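Local coordinates for aminopeptidase N family protein (Idiomarina loihiensis L2TR, PDB 4FGM), which is probably a zinc-dependent aminopeptidase of the M61 family, removing amino acids from the N-terminal end of peptides, at residues 55-60 with 79-84; 173-178 with 186-191; 213-218 with 407-412; 483-488 with 535-540. One frame throughout, in Å; residues are numbered along the deposited sequence.

Contact 1 (55-60 with 79-84); sequences AESNGL and HPVTVH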
loop_
_atom_site.group_PDB
_atom_site.type_symbol
_atom_site.label_atom_id
_atom_site.label_comp_id
_atom_site.label_asym_id
_atom_site.label_seq_id
_atom_site.Cartn_x
_atom_site.Cartn_y
_atom_site.Cartn_z
ATOM N N ALA A 55 29.132 -2.944 23.123
ATOM C CA ALA A 55 28.452 -2.579 24.360
ATOM C C ALA A 55 29.409 -2.121 25.432
ATOM O O ALA A 55 30.608 -2.386 25.366
ATOM C CB ALA A 55 27.651 -3.753 24.868
ATOM N N GLU A 56 28.869 -1.437 26.432
ATOM C CA GLU A 56 29.695 -0.949 27.524
ATOM C C GLU A 56 28.879 -0.860 28.798
ATOM O O GLU A 56 27.668 -0.629 28.761
ATOM C CB GLU A 56 30.270 0.430 27.189
ATOM C CG GLU A 56 29.241 1.543 27.233
ATOM C CD GLU A 56 29.866 2.920 27.182
ATOM O OE1 GLU A 56 30.798 3.178 27.973
ATOM O OE2 GLU A 56 29.415 3.749 26.365
ATOM N N SER A 57 29.549 -1.058 29.925
ATOM C CA SER A 57 28.888 -0.987 31.214
ATOM C C SER A 57 29.899 -0.610 32.276
ATOM O O SER A 57 31.010 -1.138 32.310
ATOM C CB SER A 57 28.242 -2.327 31.565
ATOM O OG SER A 57 27.387 -2.185 32.687
ATOM N N ASN A 58 29.507 0.330 33.127
ATOM C CA ASN A 58 30.354 0.792 34.212
ATOM C C ASN A 58 31.738 1.198 33.719
ATOM O O ASN A 58 32.749 0.832 34.316
ATOM C CB ASN A 58 30.466 -0.302 35.274
ATOM C CG ASN A 58 30.865 0.240 36.633
ATOM O OD1 ASN A 58 30.410 1.312 37.049
ATOM N ND2 ASN A 58 31.701 -0.511 37.346
ATOM N N GLY A 59 31.766 1.946 32.616
ATOM C CA GLY A 59 33.017 2.432 32.065
ATOM C C GLY A 59 33.921 1.420 31.403
ATOM O O GLY A 59 35.037 1.756 31.014
ATOM N N LEU A 60 33.451 0.187 31.259
ATOM C CA LEU A 60 34.259 -0.860 30.635
ATOM C C LEU A 60 33.519 -1.467 29.458
ATOM O O LEU A 60 32.292 -1.581 29.484
ATOM C CB LEU A 60 34.580 -1.961 31.655
ATOM C CG LEU A 60 35.367 -1.506 32.887
ATOM C CD1 LEU A 60 35.481 -2.642 33.888
ATOM C CD2 LEU A 60 36.741 -1.025 32.445
ATOM N N HIS A 79 25.465 -3.517 36.437
ATOM C CA HIS A 79 25.170 -2.120 36.147
ATOM C C HIS A 79 24.398 -1.900 34.854
ATOM O O HIS A 79 24.253 -2.812 34.029
ATOM C CB HIS A 79 26.469 -1.323 36.054
ATOM C CG HIS A 79 27.406 -1.559 37.196
ATOM N ND1 HIS A 79 28.543 -2.323 37.073
ATOM C CD2 HIS A 79 27.367 -1.132 38.479
ATOM C CE1 HIS A 79 29.172 -2.358 38.238
ATOM N NE2 HIS A 79 28.479 -1.645 39.105
ATOM N N PRO A 80 23.885 -0.673 34.665
ATOM C CA PRO A 80 23.135 -0.328 33.455
ATOM C C PRO A 80 24.063 -0.588 32.266
ATOM O O PRO A 80 25.283 -0.464 32.391
ATOM C CB PRO A 80 22.859 1.164 33.638
ATOM C CG PRO A 80 22.761 1.318 35.119
ATOM C CD PRO A 80 23.892 0.450 35.622
ATOM N N VAL A 81 23.499 -0.954 31.123
ATOM C CA VAL A 81 24.314 -1.209 29.941
ATOM C C VAL A 81 23.893 -0.304 28.789
ATOM O O VAL A 81 22.705 -0.005 28.606
ATOM C CB VAL A 81 24.207 -2.689 29.489
ATOM C CG1 VAL A 81 24.926 -2.885 28.162
ATOM C CG2 VAL A 81 24.819 -3.605 30.546
ATOM N N THR A 82 24.885 0.145 28.029
ATOM C CA THR A 82 24.660 1.002 26.876
ATOM C C THR A 82 25.179 0.269 25.640
ATOM O O THR A 82 26.329 -0.162 25.599
ATOM C CB THR A 82 25.402 2.351 27.018
ATOM O OG1 THR A 82 24.951 3.020 28.201
ATOM C CG2 THR A 82 25.121 3.247 25.815
ATOM N N VAL A 83 24.316 0.117 24.644
ATOM C CA VAL A 83 24.675 -0.566 23.406
ATOM C C VAL A 83 24.781 0.479 22.303
ATOM O O VAL A 83 23.882 1.293 22.131
ATOM C CB VAL A 83 23.600 -1.611 23.038
ATOM C CG1 VAL A 83 24.031 -2.415 21.820
ATOM C CG2 VAL A 83 23.347 -2.523 24.234
ATOM N N HIS A 84 25.887 0.460 21.568
ATOM C CA HIS A 84 26.109 1.419 20.491
ATOM C C HIS A 84 26.202 0.718 19.142
ATOM O O HIS A 84 26.791 -0.352 19.034
ATOM C CB HIS A 84 27.429 2.169 20.694
ATOM C CG HIS A 84 27.536 2.900 21.994
ATOM N ND1 HIS A 84 26.982 4.146 22.201
ATOM C CD2 HIS A 84 28.180 2.581 23.142
ATOM C CE1 HIS A 84 27.284 4.564 23.417
ATOM N NE2 HIS A 84 28.011 3.632 24.009
#
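E56 and T82 form an antiparallel hydrogen-bonded pair in the M61 N-terminal domain, where the end of strand 53-57 runs beside the start of strand 81-91. T82 N gives E56 O an almost perfectly straight bond of 3.0 Å, and E56 N returns a more bent one to T82 O. Just beyond, the first strand folds back through a type I' turn from S57 to L60; its two middle residues have positive phi, which asparagine and glycine tolerate well. The small A55 shares a sheet face with V81, CB to CG1 4.4 Å, and both pack on L62 and L74. On the other face E56 lies alongside T82 and reaches H84. Its CG sits between the backbone N and carbonyl carbon (chi1 72°) and the extended chain beyond brings OE2 to H84 NE2, 2.7 Å away in the imidazole plane, through the anti lone pair. H84 ND1 is held by S19, so both ring nitrogens are engaged. At the turn the N58 amide stacks over one face of the H79 ring, planes 26° apart, with ND2 of N58 3.3 Å from CE1 of H79. With an alanine at H79 the N58 amide would probably lose the flat ring it lies on and be freer to turn. The hydroxyl of S57, its OG anti to the backbone N, binds P80 O at 2.7 Å from above the carbonyl plane.

Contact 2 (173-178 with 186-191); sequences LTIEEF and SLVLSG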
loop_
_atom_site.group_PDB
_atom_site.type_symbol
_atom_site.label_atom_id
_atom_site.label_comp_id
_atom_site.label_asym_id
_atom_site.label_seq_id
_atom_site.Cartn_x
_atom_site.Cartn_y
_atom_site.Cartn_z
ATOM N N LEU A 173 11.518 20.617 5.608
ATOM C CA LEU A 173 10.093 20.314 5.514
ATOM C C LEU A 173 9.089 21.438 5.297
ATOM O O LEU A 173 9.208 22.528 5.861
ATOM C CB LEU A 173 9.665 19.543 6.768
ATOM C CG LEU A 173 10.636 18.467 7.251
ATOM C CD1 LEU A 173 10.069 17.753 8.486
ATOM C CD2 LEU A 173 10.885 17.476 6.103
ATOM N N THR A 174 8.086 21.143 4.478
ATOM C CA THR A 174 7.004 22.076 4.228
ATOM C C THR A 174 5.907 21.494 5.114
ATOM O O THR A 174 5.586 20.309 5.000
ATOM C CB THR A 174 6.538 22.061 2.747
ATOM O OG1 THR A 174 7.608 22.502 1.902
ATOM C CG2 THR A 174 5.345 22.992 2.550
ATOM N N ILE A 175 5.352 22.307 6.007
ATOM C CA ILE A 175 4.317 21.824 6.917
ATOM C C ILE A 175 3.083 22.717 6.895
ATOM O O ILE A 175 3.163 23.910 7.173
ATOM C CB ILE A 175 4.848 21.757 8.370
ATOM C CG1 ILE A 175 6.148 20.949 8.422
ATOM C CG2 ILE A 175 3.801 21.131 9.282
ATOM C CD1 ILE A 175 6.821 20.953 9.790
ATOM N N GLU A 176 1.945 22.118 6.565
ATOM C CA GLU A 176 0.679 22.836 6.497
ATOM C C GLU A 176 -0.333 22.135 7.402
ATOM O O GLU A 176 -0.720 20.990 7.160
ATOM C CB GLU A 176 0.155 22.852 5.059
ATOM C CG GLU A 176 -1.077 23.722 4.837
ATOM C CD GLU A 176 -0.745 25.200 4.725
ATOM O OE1 GLU A 176 -0.332 25.804 5.738
ATOM O OE2 GLU A 176 -0.896 25.756 3.616
ATOM N N GLU A 177 -0.757 22.837 8.442
ATOM C CA GLU A 177 -1.709 22.302 9.397
ATOM C C GLU A 177 -3.157 22.576 9.002
ATOM O O GLU A 177 -3.447 23.526 8.287
ATOM C CB GLU A 177 -1.426 22.902 10.776
ATOM C CG GLU A 177 -0.909 21.905 11.791
ATOM C CD GLU A 177 0.346 22.380 12.490
ATOM O OE1 GLU A 177 0.378 23.549 12.926
ATOM O OE2 GLU A 177 1.299 21.580 12.610
ATOM N N PHE A 178 -4.059 21.715 9.454
ATOM C CA PHE A 178 -5.481 21.888 9.193
ATOM C C PHE A 178 -6.294 21.119 10.224
ATOM O O PHE A 178 -5.741 20.321 10.980
ATOM C CB PHE A 178 -5.846 21.436 7.771
ATOM C CG PHE A 178 -5.604 19.975 7.488
ATOM C CD1 PHE A 178 -4.334 19.513 7.157
ATOM C CD2 PHE A 178 -6.663 19.070 7.494
ATOM C CE1 PHE A 178 -4.126 18.180 6.807
ATOM C CE2 PHE A 178 -6.469 17.729 7.145
ATOM C CZ PHE A 178 -5.197 17.282 6.808
ATOM N N SER A 186 -1.804 17.378 9.929
ATOM C CA SER A 186 -0.644 17.980 9.283
ATOM C C SER A 186 -0.284 17.282 7.983
ATOM O O SER A 186 -0.351 16.054 7.878
ATOM C CB SER A 186 0.585 17.924 10.198
ATOM O OG SER A 186 0.419 18.730 11.348
ATOM N N LEU A 187 0.078 18.081 6.990
ATOM C CA LEU A 187 0.533 17.554 5.725
ATOM C C LEU A 187 1.989 17.981 5.733
ATOM O O LEU A 187 2.284 19.172 5.837
ATOM C CB LEU A 187 -0.184 18.193 4.537
ATOM C CG LEU A 187 0.470 17.797 3.199
ATOM C CD1 LEU A 187 0.409 16.281 3.014
ATOM C CD2 LEU A 187 -0.217 18.504 2.052
ATOM N N VAL A 188 2.896 17.014 5.655
ATOM C CA VAL A 188 4.323 17.315 5.669
ATOM C C VAL A 188 4.982 16.831 4.391
ATOM O O VAL A 188 4.797 15.683 3.984
ATOM C CB VAL A 188 5.014 16.644 6.875
ATOM C CG1 VAL A 188 6.489 17.033 6.917
ATOM C CG2 VAL A 188 4.313 17.044 8.152
ATOM N N LEU A 189 5.771 17.702 3.775
ATOM C CA LEU A 189 6.439 17.357 2.523
ATOM C C LEU A 189 7.948 17.544 2.576
ATOM O O LEU A 189 8.441 18.542 3.114
ATOM C CB LEU A 189 5.896 18.225 1.384
ATOM C CG LEU A 189 4.384 18.311 1.175
ATOM C CD1 LEU A 189 4.094 19.291 0.034
ATOM C CD2 LEU A 189 3.824 16.940 0.864
ATOM N N SER A 190 8.669 16.584 2.003
ATOM C CA SER A 190 10.124 16.635 1.922
ATOM C C SER A 190 10.487 16.267 0.483
ATOM O O SER A 190 10.051 15.231 -0.026
ATOM C CB SER A 190 10.772 15.635 2.879
ATOM O OG SER A 190 12.188 15.619 2.708
ATOM N N GLY A 191 11.283 17.115 -0.165
ATOM C CA GLY A 191 11.672 16.866 -1.544
ATOM C C GLY A 191 11.307 18.081 -2.378
ATOM O O GLY A 191 10.646 18.984 -1.875
#
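T174 with L189 and E176 with L187 are the two antiparallel hydrogen-bonded pairs of this hairpin, whose strands run almost exactly opposed, their axes 4.8 Å apart at closest. In each pair the two backbone bonds are close to straight, as in L189 N to T174 O at 2.9 Å. Between them, V188 CA lies 3.3 Å from T174 O in a supporting CA-H...O contact. Strand 174-180 is an outer strand of the five-stranded mixed sheet, and strand 183-190 continues it inward to strand 222-230.

Side chains divide between the faces. L173 lays CD1 against V188 CG1 at 4.0 Å, and its other methyl, CD2, meets S190 CB at 3.7 Å; V188 and S190 are both buried, and strand 137-140 closes over this patch. I175 adds its CG1 to the same V188 methyl, 4.2 Å away. Beta-branched I175 and V188 suit extended backbone. On the opposite face F178, with CG between its backbone N and carbonyl carbon (chi1 62°), swings its ring back across the hairpin until CE1 is 4.0 Å from S186 N; helix 197-215 packs there through T201 and L204. The polar ends mostly look outward for partners: T174 to H193, E176 to T197 and S190 to Q103. Across the hairpin, S186 OG and E177 OE2 make at most a weak bond of 3.2 Å.

The chemistry implies that main-chain bonds set the register, while the side chains add apolar burial and tie the outer strand to neighbouring elements.

Contact 3 (213-218 with 407-412); sequences SLFEEA and ELWHEF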
loop_
_atom_site.group_PDB
_atom_site.type_symbol
_atom_site.label_atom_id
_atom_site.label_comp_id
_atom_site.label_asym_id
_atom_site.label_seq_id
_atom_site.Cartn_x
_atom_site.Cartn_y
_atom_site.Cartn_z
ATOM N N SER A 213 -16.640 11.226 10.469
ATOM C CA SER A 213 -18.097 11.195 10.564
ATOM C C SER A 213 -18.574 9.763 10.370
ATOM O O SER A 213 -19.509 9.319 11.032
ATOM C CB SER A 213 -18.744 12.069 9.486
ATOM O OG SER A 213 -18.501 13.439 9.723
ATOM N N LEU A 214 -17.923 9.044 9.460
ATOM C CA LEU A 214 -18.293 7.665 9.166
ATOM C C LEU A 214 -18.203 6.760 10.396
ATOM O O LEU A 214 -19.144 6.029 10.710
ATOM C CB LEU A 214 -17.412 7.116 8.039
ATOM C CG LEU A 214 -17.728 5.722 7.492
ATOM C CD1 LEU A 214 -17.185 5.604 6.081
ATOM C CD2 LEU A 214 -17.140 4.649 8.392
ATOM N N PHE A 215 -17.068 6.803 11.086
ATOM C CA PHE A 215 -16.888 5.986 12.275
ATOM C C PHE A 215 -17.464 6.691 13.498
ATOM O O PHE A 215 -17.626 6.083 14.559
ATOM C CB PHE A 215 -15.403 5.688 12.500
ATOM C CG PHE A 215 -14.800 4.803 11.451
ATOM C CD1 PHE A 215 -14.217 5.348 10.314
ATOM C CD2 PHE A 215 -14.835 3.419 11.589
ATOM C CE1 PHE A 215 -13.679 4.522 9.326
ATOM C CE2 PHE A 215 -14.302 2.585 10.610
ATOM C CZ PHE A 215 -13.721 3.139 9.476
ATOM N N GLU A 216 -17.767 7.976 13.335
ATOM C CA GLU A 216 -18.324 8.783 14.412
ATOM C C GLU A 216 -17.348 8.909 15.574
ATOM O O GLU A 216 -17.724 9.335 16.659
ATOM C CB GLU A 216 -19.637 8.165 14.902
ATOM C CG GLU A 216 -20.758 8.234 13.884
ATOM C CD GLU A 216 -22.021 7.539 14.350
ATOM O OE1 GLU A 216 -22.167 7.317 15.572
ATOM O OE2 GLU A 216 -22.874 7.227 13.492
ATOM N N GLU A 217 -16.093 8.548 15.330
ATOM C CA GLU A 217 -15.064 8.594 16.358
ATOM C C GLU A 217 -13.684 8.400 15.736
ATOM O O GLU A 217 -13.541 7.657 14.766
ATOM C CB GLU A 217 -15.327 7.487 17.377
ATOM C CG GLU A 217 -14.418 7.506 18.585
ATOM C CD GLU A 217 -14.909 6.577 19.679
ATOM O OE1 GLU A 217 -16.143 6.457 19.838
ATOM O OE2 GLU A 217 -14.068 5.985 20.392
ATOM N N ALA A 218 -12.674 9.063 16.293
ATOM C CA ALA A 218 -11.307 8.938 15.797
ATOM C C ALA A 218 -10.447 8.262 16.861
ATOM O O ALA A 218 -10.516 8.617 18.033
ATOM C CB ALA A 218 -10.745 10.307 15.466
ATOM N N GLU A 407 -19.842 0.071 12.798
ATOM C CA GLU A 407 -20.232 -0.867 13.837
ATOM C C GLU A 407 -19.157 -1.907 14.126
ATOM O O GLU A 407 -18.847 -2.170 15.292
ATOM C CB GLU A 407 -21.553 -1.536 13.455
ATOM C CG GLU A 407 -22.730 -0.563 13.487
ATOM C CD GLU A 407 -24.018 -1.171 12.970
ATOM O OE1 GLU A 407 -24.192 -2.399 13.111
ATOM O OE2 GLU A 407 -24.866 -0.419 12.438
ATOM N N LEU A 408 -18.576 -2.495 13.084
ATOM C CA LEU A 408 -17.529 -3.486 13.307
ATOM C C LEU A 408 -16.367 -2.843 14.047
ATOM O O LEU A 408 -15.722 -3.482 14.875
ATOM C CB LEU A 408 -17.036 -4.081 11.986
ATOM C CG LEU A 408 -17.926 -5.155 11.356
ATOM C CD1 LEU A 408 -17.392 -5.527 9.979
ATOM C CD2 LEU A 408 -17.966 -6.376 12.256
ATOM N N TRP A 409 -16.108 -1.570 13.763
ATOM C CA TRP A 409 -15.010 -0.885 14.429
ATOM C C TRP A 409 -15.284 -0.672 15.916
ATOM O O TRP A 409 -14.400 -0.879 16.747
ATOM C CB TRP A 409 -14.712 0.471 13.783
ATOM C CG TRP A 409 -13.524 1.116 14.432
ATOM C CD1 TRP A 409 -12.211 0.759 14.282
ATOM C CD2 TRP A 409 -13.547 2.133 15.438
ATOM N NE1 TRP A 409 -11.421 1.483 15.138
ATOM C CE2 TRP A 409 -12.214 2.332 15.864
ATOM C CE3 TRP A 409 -14.569 2.889 16.033
ATOM C CZ2 TRP A 409 -11.872 3.261 16.852
ATOM C CZ3 TRP A 409 -14.229 3.811 17.016
ATOM C CH2 TRP A 409 -12.890 3.984 17.418
ATOM N N HIS A 410 -16.497 -0.247 16.253
ATOM C CA HIS A 410 -16.839 -0.022 17.658
ATOM C C HIS A 410 -16.876 -1.324 18.451
ATOM O O HIS A 410 -16.538 -1.352 19.635
ATOM C CB HIS A 410 -18.188 0.684 17.768
ATOM C CG HIS A 410 -18.124 2.151 17.475
ATOM N ND1 HIS A 410 -17.563 3.058 18.347
ATOM C CD2 HIS A 410 -18.539 2.865 16.402
ATOM C CE1 HIS A 410 -17.636 4.270 17.826
ATOM N NE2 HIS A 410 -18.224 4.180 16.646
ATOM N N GLU A 411 -17.268 -2.407 17.790
ATOM C CA GLU A 411 -17.347 -3.700 18.451
ATOM C C GLU A 411 -16.006 -4.387 18.652
ATOM O O GLU A 411 -15.657 -4.773 19.766
ATOM C CB GLU A 411 -18.257 -4.647 17.669
ATOM C CG GLU A 411 -19.733 -4.492 17.958
ATOM C CD GLU A 411 -20.548 -5.653 17.417
ATOM O OE1 GLU A 411 -20.172 -6.821 17.673
ATOM O OE2 GLU A 411 -21.568 -5.397 16.742
ATOM N N PHE A 412 -15.250 -4.531 17.571
ATOM C CA PHE A 412 -13.980 -5.236 17.638
ATOM C C PHE A 412 -12.731 -4.379 17.538
ATOM O O PHE A 412 -11.647 -4.830 17.908
ATOM C CB PHE A 412 -13.959 -6.305 16.547
ATOM C CG PHE A 412 -15.153 -7.215 16.574
ATOM C CD1 PHE A 412 -15.273 -8.195 17.559
ATOM C CD2 PHE A 412 -16.174 -7.073 15.638
ATOM C CE1 PHE A 412 -16.388 -9.023 17.608
ATOM C CE2 PHE A 412 -17.300 -7.899 15.680
ATOM C CZ PHE A 412 -17.405 -8.874 16.668
#
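F215 and W409 form the aromatic part of this contact between the C-terminal end of helix 197-215 and helix 401-413. The F215 edge points at the face of the five-membered ring of W409 in an offset edge-to-face pair, centroids of the two rings 5.4 Å apart and planes at 78°. W409 CG lies anti to the backbone N (chi1 -177°), which directs the indole toward helix 197-215, and its CB lies at the F215 edge, 3.7 Å from CD2. W279 stacks on F215 and meets W409 edge to face, so large flat residues fill a shared aromatic cluster.

The hydrogen bond is H410 NE2 to F215 O, 2.9 Å and rather bent. It reaches the carbonyl of the last helical residue; E216 next leaves the helix with positive phi. W409 CE3 lies over the centre of one H410 face and helps keep the imidazole in place. A leucine instead of H410 would probably leave the F215 carbonyl without this donor.

The E217 carboxylate packs nearly upright to the indole plane at the ring edge, OE2 3.8 Å from W409 CH2, while OE1, salt-bridged to K414, comes 3.3 Å from H410 CE1. These oxygens might slightly favour a protonated H410, though K414 partly offsets the carboxylate. The H410-F215 bond and F215-W409 packing together join the helices, one directed and polar, the other aromatic.

Contact 4 (483-488 with 535-540); sequences ARVNFG and RILERY
V485 fills the close-packed part of this contact, wedged against the turn at the C-terminal end of helix 533-537. Its CG2 takes the place between backbone N and carbonyl carbon and lies 3.6 Å from L537 O and 4.1 Å from Y540 CB, while CG1 rests 3.6 Å from Y540 O. A compact branched side chain thus meets both ends of the type I turn from L537 to Y540. Deeper in, F487 crosses L537 at about a right angle, CE2 to CD2 3.9 Å. W563 joins the apolar group, stacked on Y540 and edge to face with F487, and the Y540 hydroxyl bonds to D524. The region is consistent with a PDZ domain, in which a small antiparallel beta fold is flanked by two helices; here the loop leading into strand 489-494 packs on the end of helix 533-537. Toward solvent the fit slackens. R484, a long flexible chain suited to an exposed position, touches Y540 O through CB at 3.7 Å, but its chain bends at chi2 and chi3 and NH2 stops 4.0 Å from E538 O. Neither does it pair with the E538 carboxylate, whose OE2 stays 7.0 Å from R484 NH2.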
loop_
_atom_site.group_PDB
_atom_site.type_symbol
_atom_site.label_atom_id
_atom_site.label_comp_id
_atom_site.label_asym_id
_atom_site.label_seq_id
_atom_site.Cartn_x
_atom_site.Cartn_y
_atom_site.Cartn_z
ATOM N N ALA A 483 -8.747 -2.170 -30.165
ATOM C CA ALA A 483 -7.859 -2.939 -31.025
ATOM C C ALA A 483 -8.505 -4.228 -31.520
ATOM O O ALA A 483 -9.307 -4.843 -30.811
ATOM C CB ALA A 483 -6.568 -3.254 -30.280
ATOM N N ARG A 484 -8.157 -4.630 -32.740
ATOM C CA ARG A 484 -8.702 -5.847 -33.323
ATOM C C ARG A 484 -7.869 -7.047 -32.889
ATOM O O ARG A 484 -8.375 -8.166 -32.790
ATOM C CB ARG A 484 -8.709 -5.739 -34.845
ATOM C CG ARG A 484 -10.058 -6.080 -35.487
ATOM C CD ARG A 484 -10.633 -4.882 -36.237
ATOM N NE ARG A 484 -9.590 -3.921 -36.600
ATOM C CZ ARG A 484 -9.819 -2.777 -37.236
ATOM N NH1 ARG A 484 -11.050 -2.457 -37.623
ATOM N NH2 ARG A 484 -8.827 -1.923 -37.443
ATOM N N VAL A 485 -6.586 -6.818 -32.637
ATOM C CA VAL A 485 -5.706 -7.902 -32.190
ATOM C C VAL A 485 -4.771 -7.406 -31.095
ATOM O O VAL A 485 -4.611 -6.189 -30.907
ATOM C CB VAL A 485 -4.800 -8.430 -33.338
ATOM C CG1 VAL A 485 -5.656 -8.875 -34.503
ATOM C CG2 VAL A 485 -3.831 -7.322 -33.797
ATOM N N ASN A 486 -4.207 -8.336 -30.330
ATOM C CA ASN A 486 -3.231 -7.968 -29.310
ATOM C C ASN A 486 -2.359 -9.154 -28.929
ATOM O O ASN A 486 -2.687 -10.309 -29.194
ATOM C CB ASN A 486 -3.877 -7.329 -28.064
ATOM C CG ASN A 486 -4.669 -8.297 -27.231
ATOM O OD1 ASN A 486 -4.653 -9.502 -27.453
ATOM N ND2 ASN A 486 -5.370 -7.764 -26.246
ATOM N N PHE A 487 -1.218 -8.860 -28.332
ATOM C CA PHE A 487 -0.281 -9.897 -27.958
ATOM C C PHE A 487 -0.757 -10.817 -26.870
ATOM O O PHE A 487 -0.406 -11.994 -26.855
ATOM C CB PHE A 487 1.034 -9.269 -27.504
ATOM C CG PHE A 487 1.850 -8.711 -28.622
ATOM C CD1 PHE A 487 2.546 -9.557 -29.472
ATOM C CD2 PHE A 487 1.939 -7.338 -28.815
ATOM C CE1 PHE A 487 3.316 -9.040 -30.504
ATOM C CE2 PHE A 487 2.707 -6.813 -29.846
ATOM C CZ PHE A 487 3.399 -7.663 -30.686
ATOM N N GLY A 488 -1.574 -10.291 -25.970
ATOM C CA GLY A 488 -1.992 -11.094 -24.842
ATOM C C GLY A 488 -0.747 -11.062 -23.964
ATOM O O GLY A 488 -0.347 -12.065 -23.372
ATOM N N ARG A 535 0.539 1.179 -35.129
ATOM C CA ARG A 535 0.301 1.305 -36.569
ATOM C C ARG A 535 0.342 -0.104 -37.149
ATOM O O ARG A 535 -0.575 -0.537 -37.849
ATOM C CB ARG A 535 1.403 2.140 -37.239
ATOM C CG ARG A 535 1.243 3.649 -37.127
ATOM C CD ARG A 535 2.605 4.345 -37.036
ATOM N NE ARG A 535 3.668 3.595 -37.709
ATOM C CZ ARG A 535 4.943 3.980 -37.755
ATOM N NH1 ARG A 535 5.320 5.111 -37.168
ATOM N NH2 ARG A 535 5.846 3.234 -38.382
ATOM N N ILE A 536 1.424 -0.813 -36.841
ATOM C CA ILE A 536 1.628 -2.179 -37.313
ATOM C C ILE A 536 0.456 -3.104 -36.964
ATOM O O ILE A 536 0.011 -3.887 -37.803
ATOM C CB ILE A 536 2.942 -2.773 -36.729
ATOM C CG1 ILE A 536 4.148 -2.008 -37.277
ATOM C CG2 ILE A 536 3.060 -4.251 -37.070
ATOM C CD1 ILE A 536 5.462 -2.360 -36.608
ATOM N N LEU A 537 -0.058 -3.005 -35.743
ATOM C CA LEU A 537 -1.156 -3.875 -35.334
ATOM C C LEU A 537 -2.551 -3.538 -35.841
ATOM O O LEU A 537 -3.437 -4.378 -35.782
ATOM C CB LEU A 537 -1.174 -4.001 -33.817
ATOM C CG LEU A 537 -0.263 -5.123 -33.325
ATOM C CD1 LEU A 537 1.085 -5.050 -34.011
ATOM C CD2 LEU A 537 -0.110 -5.016 -31.823
ATOM N N GLU A 538 -2.754 -2.327 -36.348
ATOM C CA GLU A 538 -4.066 -1.939 -36.877
ATOM C C GLU A 538 -4.213 -2.529 -38.287
ATOM O O GLU A 538 -5.145 -2.211 -39.014
ATOM C CB GLU A 538 -4.183 -0.403 -36.937
ATOM C CG GLU A 538 -3.911 0.192 -38.315
ATOM C CD GLU A 538 -3.062 1.457 -38.286
ATOM O OE1 GLU A 538 -2.113 1.551 -39.103
ATOM O OE2 GLU A 538 -3.345 2.360 -37.467
ATOM N N ARG A 539 -3.287 -3.399 -38.661
ATOM C CA ARG A 539 -3.299 -4.007 -39.982
ATOM C C ARG A 539 -3.696 -5.453 -39.956
ATOM O O ARG A 539 -3.772 -6.098 -40.996
ATOM C CB ARG A 539 -1.915 -3.904 -40.609
ATOM C CG ARG A 539 -1.595 -2.535 -41.110
ATOM C CD ARG A 539 -0.126 -2.319 -41.102
ATOM N NE ARG A 539 0.207 -0.955 -41.474
ATOM C CZ ARG A 539 1.380 -0.396 -41.213
ATOM N NH1 ARG A 539 2.316 -1.091 -40.585
ATOM N NH2 ARG A 539 1.616 0.857 -41.567
ATOM N N TYR A 540 -3.954 -5.966 -38.768
ATOM C CA TYR A 540 -4.298 -7.364 -38.644
ATOM C C TYR A 540 -5.649 -7.616 -38.021
ATOM O O TYR A 540 -6.205 -6.761 -37.343
ATOM C CB TYR A 540 -3.222 -8.057 -37.816
ATOM C CG TYR A 540 -1.847 -7.808 -38.362
ATOM C CD1 TYR A 540 -1.445 -8.388 -39.558
ATOM C CD2 TYR A 540 -0.964 -6.958 -37.711
ATOM C CE1 TYR A 540 -0.205 -8.132 -40.090
ATOM C CE2 TYR A 540 0.287 -6.692 -38.239
ATOM C CZ TYR A 540 0.660 -7.282 -39.428
ATOM O OH TYR A 540 1.903 -7.024 -39.959
#

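How the contacts relate
The four contacts follow one another along the chain and none touches another. Contact 3 lies nearest the active site: the F215 side chain is about 9 Å from that of H277, a zinc ligand, and about 13 Å from the zinc ion itself. Contacts 2 and 3 are neighbours, nearest atoms about 12 Å apart; strand 183-190 and helix 197-215 follow each other in the chain. Contacts 1, 2 and 4 all lie away from the zinc and maleic acid sites. Contact 2 is related to the pocket through its sheet, whose other outermost strand, 235-238, contributes G236, L237 and E238. Contacts 1 and 4 occupy opposite sides of the chain's centre, their own centres about 70 Å apart.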